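PDB 1VLI: spore coat polysaccharide biosynthesis protein spsE from Bacillus subtilis, which probably acts as an N-acylneuraminate-9-phosphate synthase-like enzyme in the making of spore coat polysaccharide. Local coordinates for residues A[152-166]-A[179-193]. Residues are numbered along the deposited sequence; the frame is centred on the assembly and turned at random.
Sequences KYVARLNRPMIFSTA and TIRAEGNNQIAIMHC
Met161 to Ser164 pair in parallel register with Ile188 to Met191, strand segments whose axes run 22° apart in a TIM-type barrel, joined by four backbone bonds from Met161 N to Gln187 O through to Met191 N to Phe163 O. Phe163 shows how a beta-alpha-beta unit fills its core: with CG between backbone N and carbonyl carbon (chi1 74°), the ring lies across the neighbouring strand, CE2 3.7 Å from Ile188 CG2 and CZ 3.7 Å from Ile190 CG1. Beside it, Ile180 of helix 170-181 meets Met161 tip to tip, CD1 to CE. Ahead of the strands, Asn185 ND2 spends both hydrogens on backbone oxygens, Arg159 O at 2.8 Å and, on an in-plane lone pair, Ala155 O at 3.2 Å; its OD1 accepts Gln187 N in an Asx turn and Gln187 NE2 from the opposite face. Replacing Asn185 by an alanine is likely to leave both carbonyls without this donor and Gln187 freer to turn. Nearer the surface, Arg156 NE (2.6 Å) and NH2 both grip Glu183 OE1 from above the carboxylate plane. Just after strand 161-164, Thr165 OG1 donates to Met191 O. Thus one buried amide ties its loop to helix 148-155 and the lead-in to strand 161-164, while charge pairing stays outside.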
loop_
_atom_site.group_PDB
_atom_site.type_symbol
_atom_site.label_atom_id
_atom_site.label_comp_id
_atom_site.label_asym_id
_atom_site.label_seq_id
_atom_site.Cartn_x
_atom_site.Cartn_y
_atom_site.Cartn_z
ATOM N N LYS A 152 4.973 -6.080 -11.665
ATOM C CA LYS A 152 5.722 -6.053 -12.915
ATOM C C LYS A 152 5.140 -4.975 -13.829
ATOM O O LYS A 152 5.860 -4.236 -14.490
ATOM C CB LYS A 152 5.582 -7.427 -13.561
ATOM C CG LYS A 152 6.614 -7.802 -14.598
ATOM C CD LYS A 152 6.201 -9.101 -15.318
ATOM C CE LYS A 152 7.335 -9.703 -16.175
ATOM N NZ LYS A 152 7.568 -11.177 -15.928
ATOM N N TYR A 153 3.821 -4.897 -13.858
ATOM C CA TYR A 153 3.116 -4.022 -14.776
ATOM C C TYR A 153 3.387 -2.572 -14.424
ATOM O O TYR A 153 3.711 -1.769 -15.290
ATOM C CB TYR A 153 1.632 -4.296 -14.664
ATOM C CG TYR A 153 0.773 -3.574 -15.648
ATOM C CD1 TYR A 153 0.290 -2.295 -15.372
ATOM C CD2 TYR A 153 0.401 -4.173 -16.831
ATOM C CE1 TYR A 153 -0.525 -1.634 -16.245
ATOM C CE2 TYR A 153 -0.419 -3.516 -17.724
ATOM C CZ TYR A 153 -0.884 -2.241 -17.429
ATOM O OH TYR A 153 -1.722 -1.588 -18.319
ATOM N N VAL A 154 3.281 -2.253 -13.141
ATOM C CA VAL A 154 3.543 -0.912 -12.684
ATOM C C VAL A 154 5.050 -0.577 -12.720
ATOM O O VAL A 154 5.433 0.532 -13.097
ATOM C CB VAL A 154 2.970 -0.699 -11.285
ATOM C CG1 VAL A 154 3.202 0.718 -10.859
ATOM C CG2 VAL A 154 1.487 -0.994 -11.273
ATOM N N ALA A 155 5.905 -1.524 -12.329
ATOM C CA ALA A 155 7.352 -1.275 -12.386
ATOM C C ALA A 155 7.781 -0.715 -13.765
ATOM O O ALA A 155 8.673 0.119 -13.842
ATOM C CB ALA A 155 8.124 -2.517 -12.056
ATOM N N ARG A 156 7.142 -1.178 -14.834
ATOM C CA ARG A 156 7.521 -0.773 -16.195
ATOM C C ARG A 156 7.161 0.674 -16.547
ATOM O O ARG A 156 7.567 1.171 -17.585
ATOM C CB ARG A 156 6.902 -1.706 -17.234
ATOM C CG ARG A 156 7.656 -2.988 -17.406
ATOM C CD ARG A 156 6.920 -3.994 -18.248
ATOM N NE ARG A 156 7.532 -5.303 -18.118
ATOM C CZ ARG A 156 7.159 -6.388 -18.788
ATOM N NH1 ARG A 156 6.161 -6.331 -19.665
ATOM N NH2 ARG A 156 7.794 -7.541 -18.579
ATOM N N LEU A 157 6.401 1.333 -15.683
ATOM C CA LEU A 157 6.000 2.703 -15.913
ATOM C C LEU A 157 7.077 3.671 -15.449
ATOM O O LEU A 157 6.985 4.876 -15.678
ATOM C CB LEU A 157 4.674 2.976 -15.205
ATOM C CG LEU A 157 3.538 2.103 -15.721
ATOM C CD1 LEU A 157 2.301 2.203 -14.823
ATOM C CD2 LEU A 157 3.237 2.472 -17.199
ATOM N N ASN A 158 8.088 3.131 -14.782
ATOM C CA ASN A 158 9.262 3.877 -14.329
ATOM C C ASN A 158 9.098 5.018 -13.323
ATOM O O ASN A 158 9.901 5.937 -13.248
ATOM C CB ASN A 158 10.203 4.236 -15.477
ATOM C CG ASN A 158 11.490 3.395 -15.431
ATOM O OD1 ASN A 158 11.648 2.480 -16.252
ATOM N ND2 ASN A 158 12.389 3.658 -14.425
ATOM N N ARG A 159 8.080 4.907 -12.500
ATOM C CA ARG A 159 7.909 5.822 -11.413
ATOM C C ARG A 159 8.261 5.141 -10.096
ATOM O O ARG A 159 8.343 3.894 -10.011
ATOM C CB ARG A 159 6.476 6.338 -11.424
ATOM C CG ARG A 159 6.255 7.401 -12.498
ATOM C CD ARG A 159 7.069 8.695 -12.218
ATOM N NE ARG A 159 7.184 9.572 -13.386
ATOM C CZ ARG A 159 8.100 9.441 -14.350
ATOM N NH1 ARG A 159 9.006 8.459 -14.304
ATOM N NH2 ARG A 159 8.105 10.293 -15.369
ATOM N N PRO A 160 8.518 5.950 -9.076
ATOM C CA PRO A 160 8.743 5.418 -7.752
ATOM C C PRO A 160 7.632 4.466 -7.294
ATOM O O PRO A 160 6.463 4.606 -7.665
ATOM C CB PRO A 160 8.788 6.677 -6.892
ATOM C CG PRO A 160 9.361 7.682 -7.812
ATOM C CD PRO A 160 8.677 7.418 -9.112
HETATM N N MSE A 161 8.016 3.502 -6.466
HETATM C CA MSE A 161 7.069 2.539 -5.963
HETATM C C MSE A 161 7.196 2.383 -4.487
HETATM O O MSE A 161 8.316 2.272 -3.968
HETATM C CB MSE A 161 7.284 1.269 -6.685
HETATM C CG MSE A 161 6.615 1.400 -8.025
HETATM SE SE MSE A 161 6.570 -0.100 -9.070
HETATM C CE MSE A 161 5.447 -1.347 -7.992
ATOM N N ILE A 162 6.065 2.481 -3.797
ATOM C CA ILE A 162 6.047 2.338 -2.339
ATOM C C ILE A 162 5.208 1.138 -2.018
ATOM O O ILE A 162 4.026 1.118 -2.393
ATOM C CB ILE A 162 5.413 3.559 -1.679
ATOM C CG1 ILE A 162 6.073 4.845 -2.172
ATOM C CG2 ILE A 162 5.500 3.454 -0.152
ATOM C CD1 ILE A 162 5.304 6.088 -1.781
ATOM N N PHE A 163 5.787 0.126 -1.370
ATOM C CA PHE A 163 4.951 -1.026 -1.027
ATOM C C PHE A 163 4.931 -1.343 0.462
ATOM O O PHE A 163 5.904 -1.119 1.166
ATOM C CB PHE A 163 5.177 -2.229 -1.943
ATOM C CG PHE A 163 6.466 -2.966 -1.714
ATOM C CD1 PHE A 163 6.565 -3.971 -0.715
ATOM C CD2 PHE A 163 7.568 -2.723 -2.529
ATOM C CE1 PHE A 163 7.717 -4.690 -0.555
ATOM C CE2 PHE A 163 8.758 -3.440 -2.349
ATOM C CZ PHE A 163 8.828 -4.439 -1.373
ATOM N N SER A 164 3.779 -1.792 0.939
ATOM C CA SER A 164 3.581 -2.003 2.337
ATOM C C SER A 164 3.754 -3.481 2.668
ATOM O O SER A 164 3.687 -4.337 1.791
ATOM C CB SER A 164 2.208 -1.488 2.711
ATOM O OG SER A 164 2.296 -0.108 3.056
ATOM N N THR A 165 3.984 -3.792 3.926
ATOM C CA THR A 165 4.343 -5.165 4.276
ATOM C C THR A 165 3.619 -5.756 5.486
ATOM O O THR A 165 4.205 -6.594 6.199
ATOM C CB THR A 165 5.861 -5.248 4.523
ATOM O OG1 THR A 165 6.199 -4.426 5.643
ATOM C CG2 THR A 165 6.666 -4.645 3.350
ATOM N N ALA A 166 2.371 -5.353 5.740
ATOM C CA ALA A 166 1.650 -5.903 6.893
ATOM C C ALA A 166 1.521 -7.403 6.754
ATOM O O ALA A 166 1.112 -7.909 5.692
ATOM C CB ALA A 166 0.285 -5.291 7.053
ATOM N N THR A 179 11.043 -8.524 -8.065
ATOM C CA THR A 179 10.122 -8.446 -9.185
ATOM C C THR A 179 10.116 -7.038 -9.810
ATOM O O THR A 179 9.990 -6.890 -11.031
ATOM C CB THR A 179 8.700 -8.805 -8.683
ATOM O OG1 THR A 179 8.674 -10.156 -8.210
ATOM C CG2 THR A 179 7.718 -8.811 -9.801
ATOM N N ILE A 180 10.222 -6.011 -8.969
ATOM C CA ILE A 180 10.247 -4.626 -9.446
ATOM C C ILE A 180 11.617 -4.338 -10.037
ATOM O O ILE A 180 11.728 -3.702 -11.094
ATOM C CB ILE A 180 9.926 -3.642 -8.302
ATOM C CG1 ILE A 180 8.521 -3.925 -7.770
ATOM C CG2 ILE A 180 10.090 -2.165 -8.763
ATOM C CD1 ILE A 180 8.306 -3.372 -6.373
ATOM N N ARG A 181 12.659 -4.808 -9.357
ATOM C CA ARG A 181 13.996 -4.582 -9.827
ATOM C C ARG A 181 14.233 -5.212 -11.171
ATOM O O ARG A 181 14.845 -4.580 -12.029
ATOM C CB ARG A 181 15.017 -5.069 -8.830
ATOM C CG ARG A 181 15.338 -4.031 -7.838
ATOM C CD ARG A 181 16.564 -4.324 -7.080
ATOM N NE ARG A 181 17.785 -3.879 -7.746
ATOM C CZ ARG A 181 18.294 -2.656 -7.653
ATOM N NH1 ARG A 181 17.684 -1.712 -6.939
ATOM N NH2 ARG A 181 19.419 -2.373 -8.290
ATOM N N ALA A 182 13.722 -6.428 -11.374
ATOM C CA ALA A 182 13.936 -7.158 -12.627
ATOM C C ALA A 182 13.438 -6.395 -13.860
ATOM O O ALA A 182 13.871 -6.690 -14.976
ATOM C CB ALA A 182 13.284 -8.541 -12.568
ATOM N N GLU A 183 12.515 -5.449 -13.673
ATOM C CA GLU A 183 11.971 -4.669 -14.801
ATOM C C GLU A 183 12.754 -3.395 -15.079
ATOM O O GLU A 183 12.342 -2.582 -15.898
ATOM C CB GLU A 183 10.496 -4.321 -14.581
ATOM C CG GLU A 183 9.565 -5.519 -14.478
ATOM C CD GLU A 183 9.712 -6.506 -15.626
ATOM O OE1 GLU A 183 9.698 -6.067 -16.800
ATOM O OE2 GLU A 183 9.832 -7.730 -15.356
ATOM N N GLY A 184 13.867 -3.216 -14.386
ATOM C CA GLY A 184 14.701 -2.038 -14.554
ATOM C C GLY A 184 14.359 -0.850 -13.666
ATOM O O GLY A 184 14.983 0.198 -13.775
ATOM N N ASN A 185 13.372 -0.991 -12.791
ATOM C CA ASN A 185 13.007 0.084 -11.883
ATOM C C ASN A 185 13.665 -0.108 -10.511
ATOM O O ASN A 185 13.383 -1.077 -9.823
ATOM C CB ASN A 185 11.482 0.147 -11.758
ATOM C CG ASN A 185 10.997 1.416 -11.086
ATOM O OD1 ASN A 185 11.748 2.067 -10.384
ATOM N ND2 ASN A 185 9.731 1.774 -11.306
ATOM N N ASN A 186 14.536 0.816 -10.113
ATOM C CA ASN A 186 15.195 0.719 -8.820
ATOM C C ASN A 186 14.827 1.814 -7.824
ATOM O O ASN A 186 15.549 2.006 -6.860
ATOM C CB ASN A 186 16.736 0.524 -8.946
ATOM C CG ASN A 186 17.434 1.690 -9.622
ATOM N N GLN A 187 13.686 2.475 -8.023
ATOM C CA GLN A 187 13.178 3.527 -7.108
ATOM C C GLN A 187 12.095 2.961 -6.198
ATOM O O GLN A 187 10.897 3.204 -6.409
ATOM C CB GLN A 187 12.600 4.708 -7.906
ATOM C CG GLN A 187 13.394 5.044 -9.163
ATOM C CD GLN A 187 12.561 5.773 -10.205
ATOM O OE1 GLN A 187 12.455 6.988 -10.133
ATOM N NE2 GLN A 187 11.975 5.032 -11.184
ATOM N N ILE A 188 12.527 2.186 -5.205
ATOM C CA ILE A 188 11.625 1.372 -4.376
ATOM C C ILE A 188 11.700 1.823 -2.927
ATOM O O ILE A 188 12.782 2.121 -2.441
ATOM C CB ILE A 188 12.034 -0.089 -4.480
ATOM C CG1 ILE A 188 11.961 -0.548 -5.923
ATOM C CG2 ILE A 188 11.185 -0.983 -3.579
ATOM C CD1 ILE A 188 12.654 -1.888 -6.158
ATOM N N ALA A 189 10.541 1.917 -2.265
ATOM C CA ALA A 189 10.447 2.197 -0.820
ATOM C C ALA A 189 9.571 1.099 -0.226
ATOM O O ALA A 189 8.550 0.726 -0.824
ATOM C CB ALA A 189 9.849 3.564 -0.534
ATOM N N ILE A 190 9.962 0.603 0.944
ATOM C CA ILE A 190 9.294 -0.550 1.574
ATOM C C ILE A 190 8.771 -0.055 2.914
ATOM O O ILE A 190 9.555 0.410 3.718
ATOM C CB ILE A 190 10.325 -1.690 1.802
ATOM C CG1 ILE A 190 10.992 -2.087 0.472
ATOM C CG2 ILE A 190 9.668 -2.906 2.481
ATOM C CD1 ILE A 190 11.933 -3.267 0.556
HETATM N N MSE A 191 7.455 -0.113 3.142
HETATM C CA MSE A 191 6.895 0.360 4.408
HETATM C C MSE A 191 6.698 -0.823 5.357
HETATM O O MSE A 191 6.116 -1.817 4.988
HETATM C CB MSE A 191 5.566 1.056 4.220
HETATM C CG MSE A 191 5.532 2.160 3.100
HETATM SE SE MSE A 191 6.613 3.674 3.583
HETATM C CE MSE A 191 5.363 4.584 4.776
ATOM N N HIS A 192 7.175 -0.701 6.579
ATOM C CA HIS A 192 6.761 -1.589 7.653
ATOM C C HIS A 192 5.420 -1.106 8.143
ATOM O O HIS A 192 5.147 0.083 8.102
ATOM C CB HIS A 192 7.781 -1.558 8.798
ATOM C CG HIS A 192 7.327 -2.280 10.026
ATOM N ND1 HIS A 192 6.871 -3.583 9.998
ATOM C CD2 HIS A 192 7.267 -1.885 11.318
ATOM C CE1 HIS A 192 6.565 -3.961 11.226
ATOM N NE2 HIS A 192 6.804 -2.955 12.044
ATOM N N CYS A 193 4.604 -2.012 8.660
ATOM C CA CYS A 193 3.218 -1.705 8.856
ATOM C C CYS A 193 2.523 -2.795 9.653
ATOM O O CYS A 193 2.847 -3.961 9.496
ATOM C CB CYS A 193 2.600 -1.645 7.460
ATOM S SG CYS A 193 0.890 -1.214 7.494
#